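Local coordinates for protein nitroalkane oxidase (Podospora anserina, PDB 3MKH) that oxidises nitroalkanes to aldehydes or ketones with FAD as cofactor, releasing nitrite and turning molecular oxygen into hydrogen peroxide, at residues T95-P105 with F121-L132; P41-Y51 with T172-K180. All blocks are in the same frame, centred on the assembly; numbering follows the deposited sequence.

Contact 1. Residues T95-P105 with F121-L132; sequences TIFATGLGLTP and FLSGEGSPLASL. With FAD (flavin-adenine dinucleotide), chain E.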
loop_
_atom_site.group_PDB
_atom_site.type_symbol
_atom_site.label_atom_id
_atom_site.label_comp_id
_atom_site.label_asym_id
_atom_site.label_seq_id
_atom_site.Cartn_x
_atom_site.Cartn_y
_atom_site.Cartn_z
ATOM N N THR A 95 24.780 -0.587 -19.725
ATOM C CA THR A 95 25.932 0.064 -20.360
ATOM C C THR A 95 25.644 0.340 -21.835
ATOM O O THR A 95 25.917 1.434 -22.346
ATOM C CB THR A 95 27.205 -0.769 -20.187
ATOM O OG1 THR A 95 27.541 -0.791 -18.798
ATOM C CG2 THR A 95 28.374 -0.162 -20.958
ATOM N N ILE A 96 25.058 -0.646 -22.503
ATOM C CA ILE A 96 24.641 -0.480 -23.883
ATOM C C ILE A 96 23.547 0.567 -24.026
ATOM O O ILE A 96 23.658 1.473 -24.844
ATOM C CB ILE A 96 24.196 -1.818 -24.490
ATOM C CG1 ILE A 96 25.369 -2.792 -24.492
ATOM C CG2 ILE A 96 23.675 -1.620 -25.903
ATOM C CD1 ILE A 96 24.991 -4.220 -24.849
ATOM N N PHE A 97 22.483 0.452 -23.242
ATOM C CA PHE A 97 21.388 1.418 -23.338
ATOM C C PHE A 97 21.833 2.845 -23.016
ATOM O O PHE A 97 21.304 3.817 -23.565
ATOM C CB PHE A 97 20.219 1.003 -22.431
ATOM C CG PHE A 97 19.664 -0.356 -22.753
ATOM C CD1 PHE A 97 19.748 -0.856 -24.047
ATOM C CD2 PHE A 97 19.059 -1.131 -21.775
ATOM C CE1 PHE A 97 19.241 -2.107 -24.363
ATOM C CE2 PHE A 97 18.548 -2.377 -22.076
ATOM C CZ PHE A 97 18.636 -2.872 -23.376
ATOM N N ALA A 98 22.809 2.973 -22.120
ATOM C CA ALA A 98 23.299 4.297 -21.721
ATOM C C ALA A 98 23.960 5.029 -22.895
ATOM O O ALA A 98 23.887 6.255 -22.995
ATOM C CB ALA A 98 24.280 4.164 -20.551
ATOM N N THR A 99 24.594 4.286 -23.790
ATOM C CA THR A 99 25.171 4.913 -24.992
ATOM C C THR A 99 24.010 5.444 -25.838
ATOM O O THR A 99 24.113 6.497 -26.451
ATOM C CB THR A 99 26.023 3.921 -25.805
ATOM O OG1 THR A 99 27.287 3.731 -25.150
ATOM C CG2 THR A 99 26.265 4.418 -27.239
ATOM N N GLY A 100 22.896 4.726 -25.841
ATOM C CA GLY A 100 21.722 5.184 -26.571
ATOM C C GLY A 100 21.173 6.479 -25.997
ATOM O O GLY A 100 20.764 7.378 -26.732
ATOM N N LEU A 101 21.177 6.592 -24.675
ATOM C CA LEU A 101 20.747 7.827 -24.027
ATOM C C LEU A 101 21.688 8.985 -24.381
ATOM O O LEU A 101 21.245 10.116 -24.630
ATOM C CB LEU A 101 20.657 7.639 -22.502
ATOM C CG LEU A 101 20.271 8.902 -21.713
ATOM C CD1 LEU A 101 18.897 9.429 -22.094
ATOM C CD2 LEU A 101 20.355 8.650 -20.207
ATOM N N GLY A 102 22.985 8.698 -24.414
ATOM C CA GLY A 102 23.970 9.702 -24.777
ATOM C C GLY A 102 23.801 10.209 -26.204
ATOM O O GLY A 102 24.078 11.371 -26.494
ATOM N N LEU A 103 23.349 9.339 -27.100
ATOM C CA LEU A 103 23.104 9.738 -28.497
ATOM C C LEU A 103 21.780 10.473 -28.715
ATOM O O LEU A 103 21.598 11.143 -29.740
ATOM C CB LEU A 103 23.168 8.518 -29.422
ATOM C CG LEU A 103 24.518 7.804 -29.436
ATOM C CD1 LEU A 103 24.432 6.438 -30.144
ATOM C CD2 LEU A 103 25.580 8.704 -30.057
ATOM N N THR A 104 20.868 10.356 -27.754
ATOM C CA THR A 104 19.522 10.906 -27.899
ATOM C C THR A 104 19.472 12.429 -28.140
ATOM O O THR A 104 18.759 12.882 -29.031
ATOM C CB THR A 104 18.610 10.485 -26.718
ATOM O OG1 THR A 104 18.515 9.055 -26.691
ATOM C CG2 THR A 104 17.196 11.096 -26.863
ATOM N N PRO A 105 20.239 13.223 -27.374
ATOM C CA PRO A 105 20.211 14.668 -27.648
ATOM C C PRO A 105 20.648 15.004 -29.062
ATOM O O PRO A 105 20.143 15.954 -29.649
ATOM C CB PRO A 105 21.210 15.239 -26.631
ATOM C CG PRO A 105 21.151 14.247 -25.497
ATOM C CD PRO A 105 21.066 12.910 -26.193
ATOM N N PHE A 121 29.860 5.892 -34.418
ATOM C CA PHE A 121 28.780 5.047 -33.894
ATOM C C PHE A 121 27.994 4.379 -35.007
ATOM O O PHE A 121 27.070 3.606 -34.752
ATOM C CB PHE A 121 27.830 5.884 -33.026
ATOM C CG PHE A 121 28.486 6.448 -31.799
ATOM C CD1 PHE A 121 28.456 5.746 -30.600
ATOM C CD2 PHE A 121 29.157 7.661 -31.849
ATOM C CE1 PHE A 121 29.077 6.246 -29.461
ATOM C CE2 PHE A 121 29.781 8.179 -30.713
ATOM C CZ PHE A 121 29.747 7.465 -29.518
ATOM N N LEU A 122 28.360 4.695 -36.244
ATOM C CA LEU A 122 27.636 4.199 -37.416
ATOM C C LEU A 122 28.451 3.187 -38.233
ATOM O O LEU A 122 27.961 2.649 -39.232
ATOM C CB LEU A 122 27.216 5.383 -38.307
ATOM C CG LEU A 122 26.071 6.225 -37.740
ATOM C CD1 LEU A 122 25.969 7.626 -38.379
ATOM C CD2 LEU A 122 24.757 5.469 -37.858
ATOM N N SER A 123 29.684 2.919 -37.802
ATOM C CA SER A 123 30.574 2.019 -38.535
ATOM C C SER A 123 30.259 0.519 -38.380
ATOM O O SER A 123 30.672 -0.291 -39.205
ATOM C CB SER A 123 32.014 2.252 -38.091
ATOM O OG SER A 123 32.183 1.806 -36.750
ATOM N N GLY A 124 29.548 0.142 -37.323
ATOM C CA GLY A 124 29.350 -1.270 -37.025
ATOM C C GLY A 124 30.590 -1.961 -36.467
ATOM O O GLY A 124 30.638 -3.189 -36.364
ATOM N N GLU A 125 31.603 -1.188 -36.095
ATOM C CA GLU A 125 32.780 -1.786 -35.461
ATOM C C GLU A 125 33.362 -0.979 -34.292
ATOM O O GLU A 125 32.900 0.118 -33.984
ATOM C CB GLU A 125 33.860 -2.125 -36.495
ATOM C CG GLU A 125 34.314 -0.969 -37.348
ATOM C CD GLU A 125 35.124 -1.445 -38.549
ATOM O OE1 GLU A 125 36.153 -0.808 -38.871
ATOM O OE2 GLU A 125 34.735 -2.466 -39.161
ATOM N N GLY A 126 34.385 -1.540 -33.657
ATOM C CA GLY A 126 34.933 -0.976 -32.441
ATOM C C GLY A 126 33.942 -1.050 -31.288
ATOM O O GLY A 126 33.023 -1.870 -31.286
ATOM N N SER A 127 34.129 -0.178 -30.304
ATOM C CA SER A 127 33.286 -0.179 -29.126
ATOM C C SER A 127 33.138 1.228 -28.575
ATOM O O SER A 127 33.447 1.467 -27.410
ATOM C CB SER A 127 33.890 -1.115 -28.069
ATOM O OG SER A 127 35.267 -0.832 -27.872
ATOM N N PRO A 128 32.638 2.165 -29.406
ATOM C CA PRO A 128 32.506 3.556 -28.970
ATOM C C PRO A 128 31.435 3.704 -27.884
ATOM O O PRO A 128 30.404 3.042 -27.950
ATOM C CB PRO A 128 32.071 4.289 -30.244
ATOM C CG PRO A 128 31.346 3.233 -31.069
ATOM C CD PRO A 128 32.079 1.940 -30.757
ATOM N N LEU A 129 31.692 4.570 -26.914
ATOM C CA LEU A 129 30.776 4.836 -25.814
ATOM C C LEU A 129 30.322 6.279 -25.860
ATOM O O LEU A 129 31.122 7.174 -26.153
ATOM C CB LEU A 129 31.487 4.610 -24.479
ATOM C CG LEU A 129 31.776 3.176 -24.063
ATOM C CD1 LEU A 129 32.807 3.183 -22.941
ATOM C CD2 LEU A 129 30.488 2.509 -23.622
ATOM N N ALA A 130 29.043 6.499 -25.569
ATOM C CA ALA A 130 28.477 7.838 -25.473
ATOM C C ALA A 130 27.825 7.979 -24.104
ATOM O O ALA A 130 27.452 6.980 -23.485
ATOM C CB ALA A 130 27.439 8.100 -26.604
ATOM N N SER A 131 27.695 9.213 -23.635
ATOM C CA SER A 131 27.166 9.486 -22.304
ATOM C C SER A 131 26.366 10.775 -22.312
ATOM O O SER A 131 26.770 11.749 -22.938
ATOM C CB SER A 131 28.316 9.613 -21.300
ATOM O OG SER A 131 27.829 9.778 -19.979
ATOM N N LEU A 132 25.218 10.768 -21.638
ATOM C CA LEU A 132 24.472 11.999 -21.386
ATOM C C LEU A 132 24.898 12.471 -20.000
ATOM O O LEU A 132 24.581 11.848 -18.969
ATOM C CB LEU A 132 22.958 11.763 -21.481
ATOM C CG LEU A 132 21.979 12.885 -21.076
ATOM C CD1 LEU A 132 22.464 14.253 -21.479
ATOM C CD2 LEU A 132 20.601 12.628 -21.668
HETATM P PA FAD E . 18.532 14.771 -6.680
HETATM O O1A FAD E . 18.773 16.168 -7.033
HETATM O O2A FAD E . 19.659 13.936 -6.265
HETATM O O5B FAD E . 17.405 14.732 -5.535
HETATM C C5B FAD E . 17.464 13.776 -4.479
HETATM C C4B FAD E . 16.154 13.695 -3.672
HETATM O O4B FAD E . 15.923 14.954 -3.026
HETATM C C3B FAD E . 14.946 13.472 -4.578
HETATM O O3B FAD E . 14.711 12.072 -4.738
HETATM C C2B FAD E . 13.818 14.090 -3.773
HETATM O O2B FAD E . 13.305 13.145 -2.840
HETATM C C1B FAD E . 14.501 15.238 -3.029
HETATM N N9A FAD E . 14.234 16.504 -3.767
HETATM C C8A FAD E . 15.146 17.293 -4.327
HETATM N N7A FAD E . 14.551 18.330 -4.904
HETATM C C5A FAD E . 13.244 18.203 -4.708
HETATM C C6A FAD E . 12.140 18.965 -5.065
HETATM N N6A FAD E . 12.288 20.086 -5.758
HETATM N N1A FAD E . 10.923 18.552 -4.697
HETATM C C2A FAD E . 10.767 17.437 -4.006
HETATM N N3A FAD E . 11.797 16.689 -3.649
HETATM C C4A FAD E . 13.042 17.043 -3.984
HETATM N N1 FAD E . 22.804 10.634 -14.774
HETATM C C2 FAD E . 23.168 11.165 -16.004
HETATM O O2 FAD E . 23.320 12.373 -16.118
HETATM N N3 FAD E . 23.353 10.328 -17.100
HETATM C C4 FAD E . 23.184 8.951 -16.974
HETATM O O4 FAD E . 23.355 8.221 -17.948
HETATM C C4X FAD E . 22.821 8.421 -15.743
HETATM N N5 FAD E . 22.636 7.045 -15.582
HETATM C C5X FAD E . 22.616 6.507 -14.291
HETATM C C6 FAD E . 22.776 5.140 -14.083
HETATM C C7 FAD E . 22.759 4.623 -12.793
HETATM C C7M FAD E . 22.937 3.127 -12.552
HETATM C C8 FAD E . 22.579 5.476 -11.712
HETATM C C8M FAD E . 22.559 4.920 -10.288
HETATM C C9 FAD E . 22.411 6.836 -11.923
HETATM C C9A FAD E . 22.433 7.353 -13.209
HETATM N N10 FAD E . 22.271 8.722 -13.422
HETATM C C10 FAD E . 22.632 9.262 -14.650
HETATM C "C1'" FAD E . 21.709 9.599 -12.367
HETATM C "C2'" FAD E . 20.181 9.612 -12.424
HETATM O "O2'" FAD E . 19.745 10.163 -13.661
HETATM C "C3'" FAD E . 19.543 10.381 -11.255
HETATM O "O3'" FAD E . 18.142 10.149 -11.282
HETATM C "C4'" FAD E . 19.779 11.897 -11.308
HETATM O "O4'" FAD E . 21.070 12.213 -10.805
HETATM C "C5'" FAD E . 18.728 12.631 -10.467
HETATM O "O5'" FAD E . 18.688 12.127 -9.131
HETATM P P FAD E . 17.498 12.519 -8.145
HETATM O O1P FAD E . 16.235 12.391 -8.880
HETATM O O2P FAD E . 17.662 11.786 -6.890
HETATM O O3P FAD E . 17.774 14.094 -7.927
#
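With CG set anti to its carbonyl carbon (chi1 -61°), L103 reaches from the helix to the F121 ring, whose own CG takes the same setting (chi1 -64°). Methyl CD2 of L103 sits 4.0 Å from the ring centroid of F121 and almost on the ring normal, a CH-pi contact; P128 CB lies against the opposite face, toward the rim. Replacing the F121 ring with the methyl of an alanine is likely to leave L103 CD2 and P128 CB without the flat surface that separates them and open a gap beside T99. L101 and L132 meet through their methyls, L101 CD1 lying 3.6 Å from L132 CD2. The backbones also pack tightly: G102 CA is 3.5 Å from L132 N, and a CB on G102 would collide with S131 N, consistent with a glycine at this place. A130 N gives T99 OG1 a straight but weak hydrogen bond of 3.3 Å, and the same hydroxyl is hydrogen-bonded to Y51 OH. The short axes of helix 95-105 and strand 130-132 pass 5.5 Å apart at 67°. Beyond this junction, L132 O accepts a hydrogen bond from FAD N3 (2.7 Å), while L101 CD2 lies near FAD O4. Helix 90-109 thus packs against the first strand of the beta domain at the pyrimidine side of the flavin, within the FAD site of an acyl-CoA dehydrogenase fold.

Contact 2. Residues P41-Y51 with T172-K180; sequences PLRFQSTQPTY and TNCAGWDFK. With FAD (flavin-adenine dinucleotide), chain E.
The F44 ring and the six-membered ring of W177 run nearly parallel, planes 17° apart, but the two are slid so far that they barely overlap; W177 CE3 approaches F44 CZ to 3.5 Å over the phenylalanine face. At the edge of the same F44 ring, near its plane, lies the carbonyl oxygen G176 O, 3.3 Å from F44 CE2. Toward Y51 the indole turns its edge, giving an edge-to-face pair with W177 CZ2 3.5 Å from Y51 CG. F179 meets F44 obliquely, F179 CE1 to F44 CD2 being 3.8 Å, and its CZ also touches P41 CB.

Flat-on packing comes from Q48. Its extended chain, with CG anti to the backbone N (chi1 -169°), lies across the indole, so that Q48 CG stands 3.6 Å from the centroid of the five-membered ring of W177 as a CH-pi contact and the amide stacks on the ring at 11°. The polar ends of both residues are held by one neighbour: Q48 NE2 bonds to S127 OG and W177 NE1 to S127 O.

The tryptophan is presented by consecutive type I turns, N173 to G176 and G176 to F179, in the connection between strands 161-168 and 184-191 of the beta domain; this connection faces the N-terminal helices of the acyl-CoA dehydrogenase fold.

Among polar contacts, T47 OG1 donates to F44 O in the carbonyl plane, on a lone pair, at 2.6 Å, and T47 N shares that acceptor. D178 OD1 accepts from K180 N in an Asx turn, while D178 OD2 forms a salt bridge with R213. At the other end, T172 OG1 comes within 2.8 Å of FAD N5.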
loop_
_atom_site.group_PDB
_atom_site.type_symbol
_atom_site.label_atom_id
_atom_site.label_comp_id
_atom_site.label_asym_id
_atom_site.label_seq_id
_atom_site.Cartn_x
_atom_site.Cartn_y
_atom_site.Cartn_z
ATOM N N PRO A 41 36.009 -1.605 -10.405
ATOM C CA PRO A 41 35.817 -0.993 -11.726
ATOM C C PRO A 41 36.179 -1.939 -12.876
ATOM O O PRO A 41 35.817 -1.671 -14.034
ATOM C CB PRO A 41 36.783 0.200 -11.703
ATOM C CG PRO A 41 36.932 0.531 -10.257
ATOM C CD PRO A 41 36.882 -0.795 -9.541
ATOM N N LEU A 42 36.905 -3.011 -12.573
ATOM C CA LEU A 42 37.265 -3.998 -13.590
ATOM C C LEU A 42 36.046 -4.768 -14.115
ATOM O O LEU A 42 36.111 -5.388 -15.192
ATOM C CB LEU A 42 38.297 -5.000 -13.049
ATOM C CG LEU A 42 39.810 -4.790 -13.255
ATOM C CD1 LEU A 42 40.207 -3.329 -13.171
ATOM C CD2 LEU A 42 40.590 -5.613 -12.236
ATOM N N ARG A 43 34.953 -4.776 -13.353
ATOM C CA ARG A 43 33.740 -5.425 -13.844
ATOM C C ARG A 43 33.275 -4.724 -15.119
ATOM O O ARG A 43 33.038 -5.367 -16.143
ATOM C CB ARG A 43 32.626 -5.419 -12.792
ATOM C CG ARG A 43 32.864 -6.411 -11.679
ATOM C CD ARG A 43 31.618 -6.721 -10.858
ATOM N NE ARG A 43 31.870 -7.895 -10.023
ATOM C CZ ARG A 43 30.935 -8.619 -9.420
ATOM N NH1 ARG A 43 29.647 -8.297 -9.522
ATOM N NH2 ARG A 43 31.299 -9.678 -8.708
ATOM N N PHE A 44 33.140 -3.407 -15.040
ATOM C CA PHE A 44 32.798 -2.591 -16.205
ATOM C C PHE A 44 33.793 -2.847 -17.347
ATOM O O PHE A 44 33.407 -3.198 -18.455
ATOM C CB PHE A 44 32.819 -1.113 -15.811
ATOM C CG PHE A 44 32.905 -0.176 -16.970
ATOM C CD1 PHE A 44 31.816 0.019 -17.805
ATOM C CD2 PHE A 44 34.069 0.543 -17.208
ATOM C CE1 PHE A 44 31.888 0.903 -18.862
ATOM C CE2 PHE A 44 34.152 1.421 -18.261
ATOM C CZ PHE A 44 33.060 1.602 -19.094
ATOM N N GLN A 45 35.079 -2.682 -17.070
ATOM C CA GLN A 45 36.087 -2.829 -18.118
ATOM C C GLN A 45 35.998 -4.191 -18.798
ATOM O O GLN A 45 36.117 -4.283 -20.021
ATOM C CB GLN A 45 37.499 -2.568 -17.575
ATOM C CG GLN A 45 37.741 -1.135 -17.136
ATOM C CD GLN A 45 39.211 -0.861 -16.819
ATOM O OE1 GLN A 45 39.814 0.090 -17.340
ATOM N NE2 GLN A 45 39.794 -1.701 -15.985
ATOM N N SER A 46 35.750 -5.239 -18.012
ATOM C CA SER A 46 35.695 -6.595 -18.540
ATOM C C SER A 46 34.537 -6.811 -19.524
ATOM O O SER A 46 34.501 -7.821 -20.212
ATOM C CB SER A 46 35.590 -7.631 -17.408
ATOM O OG SER A 46 34.263 -7.708 -16.896
ATOM N N THR A 47 33.583 -5.889 -19.577
ATOM C CA THR A 47 32.469 -6.053 -20.520
ATOM C C THR A 47 32.737 -5.466 -21.914
ATOM O O THR A 47 31.869 -5.495 -22.777
ATOM C CB THR A 47 31.149 -5.452 -19.976
ATOM O OG1 THR A 47 31.307 -4.043 -19.779
ATOM C CG2 THR A 47 30.771 -6.100 -18.650
ATOM N N GLN A 48 33.935 -4.946 -22.141
ATOM C CA GLN A 48 34.214 -4.338 -23.441
ATOM C C GLN A 48 34.069 -5.320 -24.619
ATOM O O GLN A 48 33.419 -5.003 -25.623
ATOM C CB GLN A 48 35.582 -3.641 -23.463
ATOM C CG GLN A 48 35.767 -2.779 -24.725
ATOM C CD GLN A 48 37.103 -2.065 -24.795
ATOM O OE1 GLN A 48 37.957 -2.229 -23.930
ATOM N NE2 GLN A 48 37.294 -1.277 -25.851
ATOM N N PRO A 49 34.680 -6.510 -24.516
ATOM C CA PRO A 49 34.547 -7.435 -25.647
ATOM C C PRO A 49 33.090 -7.761 -25.997
ATOM O O PRO A 49 32.743 -7.823 -27.183
ATOM C CB PRO A 49 35.292 -8.686 -25.164
ATOM C CG PRO A 49 36.341 -8.131 -24.225
ATOM C CD PRO A 49 35.677 -6.974 -23.529
ATOM N N THR A 50 32.229 -7.964 -25.007
ATOM C CA THR A 50 30.844 -8.255 -25.364
ATOM C C THR A 50 30.096 -7.021 -25.843
ATOM O O THR A 50 29.191 -7.127 -26.668
ATOM C CB THR A 50 30.059 -8.994 -24.263
ATOM O OG1 THR A 50 30.240 -8.331 -23.025
ATOM C CG2 THR A 50 30.545 -10.444 -24.124
ATOM N N TYR A 51 30.470 -5.850 -25.346
ATOM C CA TYR A 51 29.935 -4.617 -25.899
ATOM C C TYR A 51 30.323 -4.497 -27.381
ATOM O O TYR A 51 29.495 -4.134 -28.227
ATOM C CB TYR A 51 30.445 -3.419 -25.087
ATOM C CG TYR A 51 29.914 -2.057 -25.491
ATOM C CD1 TYR A 51 30.423 -1.390 -26.603
ATOM C CD2 TYR A 51 28.939 -1.423 -24.744
ATOM C CE1 TYR A 51 29.957 -0.141 -26.968
ATOM C CE2 TYR A 51 28.475 -0.158 -25.093
ATOM C CZ TYR A 51 28.990 0.477 -26.208
ATOM O OH TYR A 51 28.545 1.734 -26.561
ATOM N N THR A 172 26.431 7.623 -16.740
ATOM C CA THR A 172 26.857 6.315 -17.193
ATOM C C THR A 172 27.736 6.391 -18.444
ATOM O O THR A 172 27.369 7.034 -19.426
ATOM C CB THR A 172 25.625 5.435 -17.460
ATOM O OG1 THR A 172 24.825 5.374 -16.272
ATOM C CG2 THR A 172 26.042 4.049 -17.871
ATOM N N ASN A 173 28.893 5.731 -18.386
ATOM C CA ASN A 173 29.843 5.652 -19.502
ATOM C C ASN A 173 30.773 6.861 -19.679
ATOM O O ASN A 173 31.690 6.796 -20.496
ATOM C CB ASN A 173 29.129 5.439 -20.861
ATOM C CG ASN A 173 28.441 4.093 -20.994
ATOM O OD1 ASN A 173 27.604 3.906 -21.906
ATOM N ND2 ASN A 173 28.788 3.146 -20.139
ATOM N N CYS A 174 30.550 7.960 -18.953
ATOM C CA CYS A 174 31.252 9.209 -19.279
ATOM C C CYS A 174 32.782 9.105 -19.234
ATOM O O CYS A 174 33.485 9.865 -19.916
ATOM C CB CYS A 174 30.785 10.365 -18.383
ATOM S SG CYS A 174 31.289 10.196 -16.647
ATOM N N ALA A 175 33.301 8.159 -18.452
ATOM C CA ALA A 175 34.751 8.053 -18.299
ATOM C C ALA A 175 35.426 7.121 -19.321
ATOM O O ALA A 175 36.652 7.067 -19.399
ATOM C CB ALA A 175 35.104 7.646 -16.856
ATOM N N GLY A 176 34.632 6.397 -20.115
ATOM C CA GLY A 176 35.190 5.523 -21.144
ATOM C C GLY A 176 35.770 4.231 -20.590
ATOM O O GLY A 176 35.800 4.032 -19.375
ATOM N N TRP A 177 36.242 3.353 -21.474
ATOM C CA TRP A 177 36.755 2.052 -21.052
ATOM C C TRP A 177 38.012 2.159 -20.189
ATOM O O TRP A 177 38.244 1.314 -19.316
ATOM C CB TRP A 177 37.050 1.165 -22.260
ATOM C CG TRP A 177 35.844 0.844 -23.072
ATOM C CD1 TRP A 177 35.592 1.245 -24.358
ATOM C CD2 TRP A 177 34.717 0.054 -22.668
ATOM N NE1 TRP A 177 34.383 0.748 -24.779
ATOM C CE2 TRP A 177 33.821 0.019 -23.762
ATOM C CE3 TRP A 177 34.381 -0.633 -21.492
ATOM C CZ2 TRP A 177 32.609 -0.663 -23.714
ATOM C CZ3 TRP A 177 33.165 -1.316 -21.443
ATOM C CH2 TRP A 177 32.299 -1.332 -22.555
ATOM N N ASP A 178 38.813 3.194 -20.438
ATOM C CA ASP A 178 40.104 3.345 -19.769
ATOM C C ASP A 178 40.067 4.478 -18.736
ATOM O O ASP A 178 41.100 4.867 -18.185
ATOM C CB ASP A 178 41.236 3.540 -20.788
ATOM C CG ASP A 178 41.160 4.870 -21.521
ATOM O OD1 ASP A 178 40.202 5.650 -21.295
ATOM O OD2 ASP A 178 42.071 5.129 -22.341
ATOM N N PHE A 179 38.868 5.017 -18.502
ATOM C CA PHE A 179 38.659 6.029 -17.479
ATOM C C PHE A 179 39.296 7.383 -17.795
ATOM O O PHE A 179 39.438 8.224 -16.920
ATOM C CB PHE A 179 39.119 5.495 -16.115
ATOM C CG PHE A 179 38.403 4.239 -15.711
ATOM C CD1 PHE A 179 37.023 4.160 -15.832
ATOM C CD2 PHE A 179 39.094 3.141 -15.236
ATOM C CE1 PHE A 179 36.353 3.002 -15.480
ATOM C CE2 PHE A 179 38.426 1.982 -14.876
ATOM C CZ PHE A 179 37.049 1.922 -15.003
ATOM N N LYS A 180 39.648 7.609 -19.049
ATOM C CA LYS A 180 40.196 8.905 -19.422
ATOM C C LYS A 180 39.252 9.682 -20.341
ATOM O O LYS A 180 39.658 10.641 -20.999
ATOM C CB LYS A 180 41.584 8.736 -20.055
ATOM C CG LYS A 180 42.636 8.226 -19.068
ATOM C CD LYS A 180 44.015 8.179 -19.724
ATOM C CE LYS A 180 45.047 7.519 -18.815
ATOM N NZ LYS A 180 45.020 8.075 -17.426
HETATM P PA FAD E . 18.532 14.771 -6.680
HETATM O O1A FAD E . 18.773 16.168 -7.033
HETATM O O2A FAD E . 19.659 13.936 -6.265
HETATM O O5B FAD E . 17.405 14.732 -5.535
HETATM C C5B FAD E . 17.464 13.776 -4.479
HETATM C C4B FAD E . 16.154 13.695 -3.672
HETATM O O4B FAD E . 15.923 14.954 -3.026
HETATM C C3B FAD E . 14.946 13.472 -4.578
HETATM O O3B FAD E . 14.711 12.072 -4.738
HETATM C C2B FAD E . 13.818 14.090 -3.773
HETATM O O2B FAD E . 13.305 13.145 -2.840
HETATM C C1B FAD E . 14.501 15.238 -3.029
HETATM N N9A FAD E . 14.234 16.504 -3.767
HETATM C C8A FAD E . 15.146 17.293 -4.327
HETATM N N7A FAD E . 14.551 18.330 -4.904
HETATM C C5A FAD E . 13.244 18.203 -4.708
HETATM C C6A FAD E . 12.140 18.965 -5.065
HETATM N N6A FAD E . 12.288 20.086 -5.758
HETATM N N1A FAD E . 10.923 18.552 -4.697
HETATM C C2A FAD E . 10.767 17.437 -4.006
HETATM N N3A FAD E . 11.797 16.689 -3.649
HETATM C C4A FAD E . 13.042 17.043 -3.984
HETATM N N1 FAD E . 22.804 10.634 -14.774
HETATM C C2 FAD E . 23.168 11.165 -16.004
HETATM O O2 FAD E . 23.320 12.373 -16.118
HETATM N N3 FAD E . 23.353 10.328 -17.100
HETATM C C4 FAD E . 23.184 8.951 -16.974
HETATM O O4 FAD E . 23.355 8.221 -17.948
HETATM C C4X FAD E . 22.821 8.421 -15.743
HETATM N N5 FAD E . 22.636 7.045 -15.582
HETATM C C5X FAD E . 22.616 6.507 -14.291
HETATM C C6 FAD E . 22.776 5.140 -14.083
HETATM C C7 FAD E . 22.759 4.623 -12.793
HETATM C C7M FAD E . 22.937 3.127 -12.552
HETATM C C8 FAD E . 22.579 5.476 -11.712
HETATM C C8M FAD E . 22.559 4.920 -10.288
HETATM C C9 FAD E . 22.411 6.836 -11.923
HETATM C C9A FAD E . 22.433 7.353 -13.209
HETATM N N10 FAD E . 22.271 8.722 -13.422
HETATM C C10 FAD E . 22.632 9.262 -14.650
HETATM C "C1'" FAD E . 21.709 9.599 -12.367
HETATM C "C2'" FAD E . 20.181 9.612 -12.424
HETATM O "O2'" FAD E . 19.745 10.163 -13.661
HETATM C "C3'" FAD E . 19.543 10.381 -11.255
HETATM O "O3'" FAD E . 18.142 10.149 -11.282
HETATM C "C4'" FAD E . 19.779 11.897 -11.308
HETATM O "O4'" FAD E . 21.070 12.213 -10.805
HETATM C "C5'" FAD E . 18.728 12.631 -10.467
HETATM O "O5'" FAD E . 18.688 12.127 -9.131
HETATM P P FAD E . 17.498 12.519 -8.145
HETATM O O1P FAD E . 16.235 12.391 -8.880
HETATM O O2P FAD E . 17.662 11.786 -6.890
HETATM O O3P FAD E . 17.774 14.094 -7.927
#

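In the fold
Along the chain the order is 41-51, 95-105, 121-132, 172-180, so both segments of contact 1 fall between those of contact 2. Their centres are about 13 Å apart, on the same side of the chain's centre, and each joins an N-terminal helical element to the beta domain: helix 90-109 to strand 130-133 in contact 1, helices 41-45 and 48-56 to the loop before strand 184-191 in contact 2. Strands 130-133 and 184-191 pair in parallel in one sheet. The contacts also meet directly, since Y51 OH lies 2.7 Å from P128 O, and A98 packs on T172. Both reach the flavin, placing the interdomain packing next to the cofactor.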